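Local coordinates for anti-H(O) lectin 1 (Ulex europaeus, PDB 1FX5), which binds L-fucose as a calcium- and manganese-containing legume lectin that recognises the H(O) blood-group determinant, at residues R157-E171 / A183-S195. Residues are numbered along the deposited sequence; the frame is centred on the assembly and turned at random.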
# COMPACT_ATOMS: atom_id res chain seq x y z
N ARG A 157 33.11 1.68 9.25
CA ARG A 157 33.63 2.99 8.82
C ARG A 157 33.15 3.36 7.42
O ARG A 157 33.27 2.57 6.50
CB ARG A 157 35.16 2.98 8.83
CG ARG A 157 35.74 4.35 8.63
CD ARG A 157 37.21 4.31 8.97
NE ARG A 157 37.76 5.65 9.14
CZ ARG A 157 38.76 5.94 9.97
NH1 ARG A 157 39.32 4.99 10.72
NH2 ARG A 157 39.20 7.19 10.05
N TRP A 158 32.75 4.62 7.24
CA TRP A 158 32.26 5.13 5.96
C TRP A 158 32.89 6.47 5.58
O TRP A 158 32.82 7.43 6.34
CB TRP A 158 30.72 5.29 6.05
CG TRP A 158 30.01 6.05 4.89
CD1 TRP A 158 30.26 5.94 3.54
CD2 TRP A 158 28.88 6.95 5.00
NE1 TRP A 158 29.36 6.70 2.82
CE2 TRP A 158 28.52 7.34 3.69
CE3 TRP A 158 28.16 7.46 6.09
CZ2 TRP A 158 27.45 8.22 3.44
CZ3 TRP A 158 27.11 8.32 5.84
CH2 TRP A 158 26.76 8.70 4.52
N ASN A 159 33.53 6.55 4.41
CA ASN A 159 34.13 7.81 3.98
C ASN A 159 33.07 8.49 3.11
O ASN A 159 33.01 8.26 1.90
CB ASN A 159 35.41 7.55 3.20
CG ASN A 159 36.50 6.92 4.05
OD1 ASN A 159 37.13 5.95 3.64
ND2 ASN A 159 36.69 7.43 5.26
N LYS A 160 32.23 9.29 3.77
CA LYS A 160 31.14 10.03 3.13
C LYS A 160 31.55 10.97 1.98
O LYS A 160 32.61 11.59 2.03
CB LYS A 160 30.33 10.80 4.20
CG LYS A 160 31.19 11.72 5.10
CD LYS A 160 30.35 12.52 6.09
CE LYS A 160 31.16 13.69 6.65
NZ LYS A 160 30.38 14.53 7.59
N ARG A 161 30.69 11.09 0.98
CA ARG A 161 30.92 11.94 -0.19
C ARG A 161 29.66 12.79 -0.35
O ARG A 161 28.56 12.29 -0.10
CB ARG A 161 31.11 11.08 -1.44
CG ARG A 161 32.34 10.20 -1.42
CD ARG A 161 32.54 9.47 -2.75
NE ARG A 161 33.72 8.60 -2.69
CZ ARG A 161 34.04 7.65 -3.56
NH1 ARG A 161 33.27 7.42 -4.62
NH2 ARG A 161 35.13 6.92 -3.36
N TYR A 162 29.80 14.05 -0.78
CA TYR A 162 28.66 14.94 -0.97
C TYR A 162 28.55 15.38 -2.43
O TYR A 162 29.53 15.28 -3.16
CB TYR A 162 28.81 16.20 -0.10
CG TYR A 162 28.56 15.99 1.37
CD1 TYR A 162 29.51 15.38 2.18
CD2 TYR A 162 27.34 16.34 1.94
CE1 TYR A 162 29.24 15.11 3.51
CE2 TYR A 162 27.06 16.08 3.27
CZ TYR A 162 28.01 15.46 4.05
OH TYR A 162 27.72 15.13 5.35
N GLY A 163 27.37 15.86 -2.83
CA GLY A 163 27.17 16.31 -4.21
C GLY A 163 26.39 15.39 -5.13
O GLY A 163 26.42 14.16 -4.96
N LEU A 164 25.75 15.96 -6.14
CA LEU A 164 24.96 15.17 -7.10
C LEU A 164 25.82 14.22 -7.92
O LEU A 164 25.37 13.18 -8.39
CB LEU A 164 24.15 16.08 -8.03
CG LEU A 164 22.67 15.71 -8.29
CD1 LEU A 164 22.26 16.29 -9.65
CD2 LEU A 164 22.41 14.19 -8.28
N ASN A 165 27.09 14.57 -8.08
CA ASN A 165 28.01 13.74 -8.85
C ASN A 165 28.44 12.49 -8.02
O ASN A 165 29.06 11.55 -8.56
CB ASN A 165 29.24 14.56 -9.29
CG ASN A 165 29.97 15.24 -8.12
OD1 ASN A 165 29.39 16.06 -7.38
ND2 ASN A 165 31.24 14.93 -7.96
N ASN A 166 28.10 12.49 -6.73
CA ASN A 166 28.44 11.38 -5.87
C ASN A 166 27.25 10.56 -5.36
O ASN A 166 27.15 10.24 -4.16
CB ASN A 166 29.28 11.86 -4.70
CG ASN A 166 30.66 12.29 -5.13
OD1 ASN A 166 31.03 13.44 -4.96
ND2 ASN A 166 31.43 11.37 -5.68
N VAL A 167 26.35 10.21 -6.26
CA VAL A 167 25.17 9.43 -5.89
C VAL A 167 25.61 8.04 -5.38
O VAL A 167 26.56 7.44 -5.89
CB VAL A 167 24.22 9.28 -7.12
CG1 VAL A 167 23.02 8.40 -6.79
CG2 VAL A 167 23.71 10.64 -7.49
N ALA A 168 24.91 7.55 -4.36
CA ALA A 168 25.19 6.25 -3.77
C ALA A 168 23.98 5.34 -3.98
O ALA A 168 22.84 5.81 -3.96
CB ALA A 168 25.46 6.40 -2.27
N ASN A 169 24.23 4.07 -4.28
CA ASN A 169 23.16 3.09 -4.48
C ASN A 169 23.21 2.19 -3.24
O ASN A 169 24.29 1.68 -2.86
CB ASN A 169 23.41 2.25 -5.73
CG ASN A 169 23.42 3.08 -7.00
OD1 ASN A 169 24.14 2.75 -7.96
ND2 ASN A 169 22.65 4.15 -7.03
N VAL A 170 22.07 2.01 -2.59
CA VAL A 170 21.94 1.19 -1.38
C VAL A 170 21.04 -0.04 -1.54
O VAL A 170 20.01 -0.02 -2.24
CB VAL A 170 21.37 2.03 -0.19
CG1 VAL A 170 21.17 1.17 1.07
CG2 VAL A 170 22.27 3.22 0.10
N GLU A 171 21.44 -1.13 -0.90
CA GLU A 171 20.65 -2.34 -0.96
C GLU A 171 20.61 -2.95 0.45
O GLU A 171 21.67 -3.18 1.06
CB GLU A 171 21.22 -3.32 -1.96
CG GLU A 171 20.29 -4.48 -2.18
CD GLU A 171 20.77 -5.41 -3.25
OE1 GLU A 171 21.40 -4.92 -4.22
OE2 GLU A 171 20.53 -6.63 -3.12
N ALA A 183 23.24 -4.60 4.91
CA ALA A 183 23.04 -3.33 4.22
C ALA A 183 24.36 -3.00 3.52
O ALA A 183 25.43 -3.16 4.13
CB ALA A 183 22.70 -2.22 5.22
N SER A 184 24.30 -2.63 2.25
CA SER A 184 25.51 -2.27 1.52
C SER A 184 25.31 -0.98 0.71
O SER A 184 24.18 -0.65 0.28
CB SER A 184 26.01 -3.40 0.63
OG SER A 184 25.07 -3.71 -0.35
N LEU A 185 26.37 -0.20 0.65
CA LEU A 185 26.36 1.06 -0.07
C LEU A 185 27.45 1.02 -1.14
O LEU A 185 28.54 0.53 -0.89
CB LEU A 185 26.59 2.20 0.92
CG LEU A 185 26.75 3.64 0.36
CD1 LEU A 185 26.32 4.67 1.43
CD2 LEU A 185 28.22 3.87 -0.10
N THR A 186 27.14 1.50 -2.35
CA THR A 186 28.11 1.51 -3.42
C THR A 186 28.12 2.84 -4.19
O THR A 186 27.05 3.41 -4.47
CB THR A 186 27.85 0.37 -4.43
OG1 THR A 186 27.96 -0.89 -3.76
CG2 THR A 186 28.87 0.43 -5.61
N TYR A 187 29.31 3.38 -4.44
CA TYR A 187 29.45 4.63 -5.19
C TYR A 187 29.82 4.12 -6.59
O TYR A 187 30.93 3.63 -6.80
CB TYR A 187 30.56 5.52 -4.62
CG TYR A 187 30.19 6.24 -3.33
CD1 TYR A 187 29.27 7.29 -3.34
CD2 TYR A 187 30.76 5.89 -2.13
CE1 TYR A 187 28.94 7.97 -2.16
CE2 TYR A 187 30.44 6.55 -0.95
CZ TYR A 187 29.54 7.58 -0.97
OH TYR A 187 29.25 8.23 0.20
N PRO A 188 28.88 4.16 -7.55
CA PRO A 188 29.12 3.69 -8.91
C PRO A 188 30.27 4.34 -9.69
O PRO A 188 30.81 3.73 -10.61
CB PRO A 188 27.77 3.92 -9.59
CG PRO A 188 27.18 5.06 -8.83
CD PRO A 188 27.51 4.70 -7.41
N SER A 189 30.68 5.54 -9.28
CA SER A 189 31.77 6.25 -9.96
C SER A 189 33.10 5.50 -9.92
O SER A 189 33.85 5.49 -10.91
CB SER A 189 31.97 7.63 -9.34
OG SER A 189 32.59 7.51 -8.08
N ASP A 190 33.40 4.89 -8.78
CA ASP A 190 34.66 4.15 -8.66
C ASP A 190 34.47 2.77 -8.08
O ASP A 190 35.45 2.09 -7.78
CB ASP A 190 35.70 4.95 -7.85
CG ASP A 190 35.32 5.12 -6.38
OD1 ASP A 190 36.23 5.52 -5.60
OD2 ASP A 190 34.14 4.89 -6.00
N GLN A 191 33.22 2.37 -7.88
CA GLN A 191 32.91 1.05 -7.33
C GLN A 191 33.25 0.84 -5.85
O GLN A 191 33.37 -0.31 -5.41
CB GLN A 191 33.58 -0.03 -8.20
CG GLN A 191 32.72 -1.19 -8.59
CD GLN A 191 31.76 -0.90 -9.73
OE1 GLN A 191 30.80 -0.13 -9.57
NE2 GLN A 191 31.99 -1.54 -10.88
N THR A 192 33.47 1.91 -5.09
CA THR A 192 33.78 1.81 -3.66
C THR A 192 32.50 1.26 -3.02
O THR A 192 31.42 1.84 -3.16
CB THR A 192 34.07 3.18 -3.04
OG1 THR A 192 35.35 3.64 -3.48
CG2 THR A 192 34.04 3.12 -1.52
N SER A 193 32.62 0.16 -2.28
CA SER A 193 31.47 -0.45 -1.64
C SER A 193 31.74 -0.83 -0.17
O SER A 193 32.87 -1.16 0.20
CB SER A 193 31.09 -1.67 -2.48
OG SER A 193 29.95 -2.32 -1.98
N ILE A 194 30.73 -0.70 0.69
CA ILE A 194 30.90 -1.05 2.10
C ILE A 194 29.62 -1.73 2.57
O ILE A 194 28.54 -1.49 2.02
CB ILE A 194 31.15 0.18 3.06
CG1 ILE A 194 29.98 1.12 3.04
CG2 ILE A 194 32.42 0.96 2.68
CD1 ILE A 194 30.10 2.16 4.11
N SER A 195 29.74 -2.63 3.55
CA SER A 195 28.56 -3.30 4.05
C SER A 195 28.67 -3.61 5.53
O SER A 195 29.78 -3.70 6.08
CB SER A 195 28.24 -4.56 3.25
OG SER A 195 29.29 -5.49 3.31
O HOH W 1 27.24 9.81 0.15
O HOH W 2 31.20 8.75 -6.10
O HOH W 3 29.04 7.75 -7.36
O HOH W 4 25.19 -1.55 -3.34
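Arg161 lies across the ring of Tyr187 and ends on Asp190. With CG of Tyr187 anti to its carbonyl carbon (chi1 -76°), the ring is turned toward Trp158 and Arg161, and CD of Arg161 sits over the ring centre, 3.8 Å from the centroid of Tyr187. The guanidinium continues nearly flat over the same ring, planes 24° apart, as an off-centre cation-pi stack. Its far end grips Asp190 with two nitrogens: NH2 of Arg161 gives to OD1 of Asp190 at 2.9 Å on the syn side, while NH1 gives to OD2 from above the carboxylate plane. OD2 also accepts a hydrogen bond from backbone N of Thr192, which reaches it from the opposite face, an Asx turn that holds the carboxylate in place. A water takes a further NH1 proton of Arg161 and bonds to OG of Ser189. The buried phenol is satisfied in turn: NE1 of Trp158 donates to OH of Tyr187 at 3.0 Å, backbone N of Arg161 adds a weak bond, and a water joins that hydroxyl to O of Arg161. CD1 of Ile194 packs on CB of Trp158 at 3.7 Å, and Phe126 touches both Trp158 and Leu185. Beyond the ring, Asn169 with Thr186 and Glu171 with Ser184 are hydrogen-bonded antiparallel pairs, N of Asn169 reaching O of Thr186 at 2.9 Å. Lys160 gives its NZ to carbonyls of Pro82, Lys83 and Thr128. The loop that leaves strand 154-157, close to the manganese site residue His142, is thus tied to the antiparallel meander of strands 168-175, 180-187 and 192-199 in the legume lectin beta-sandwich.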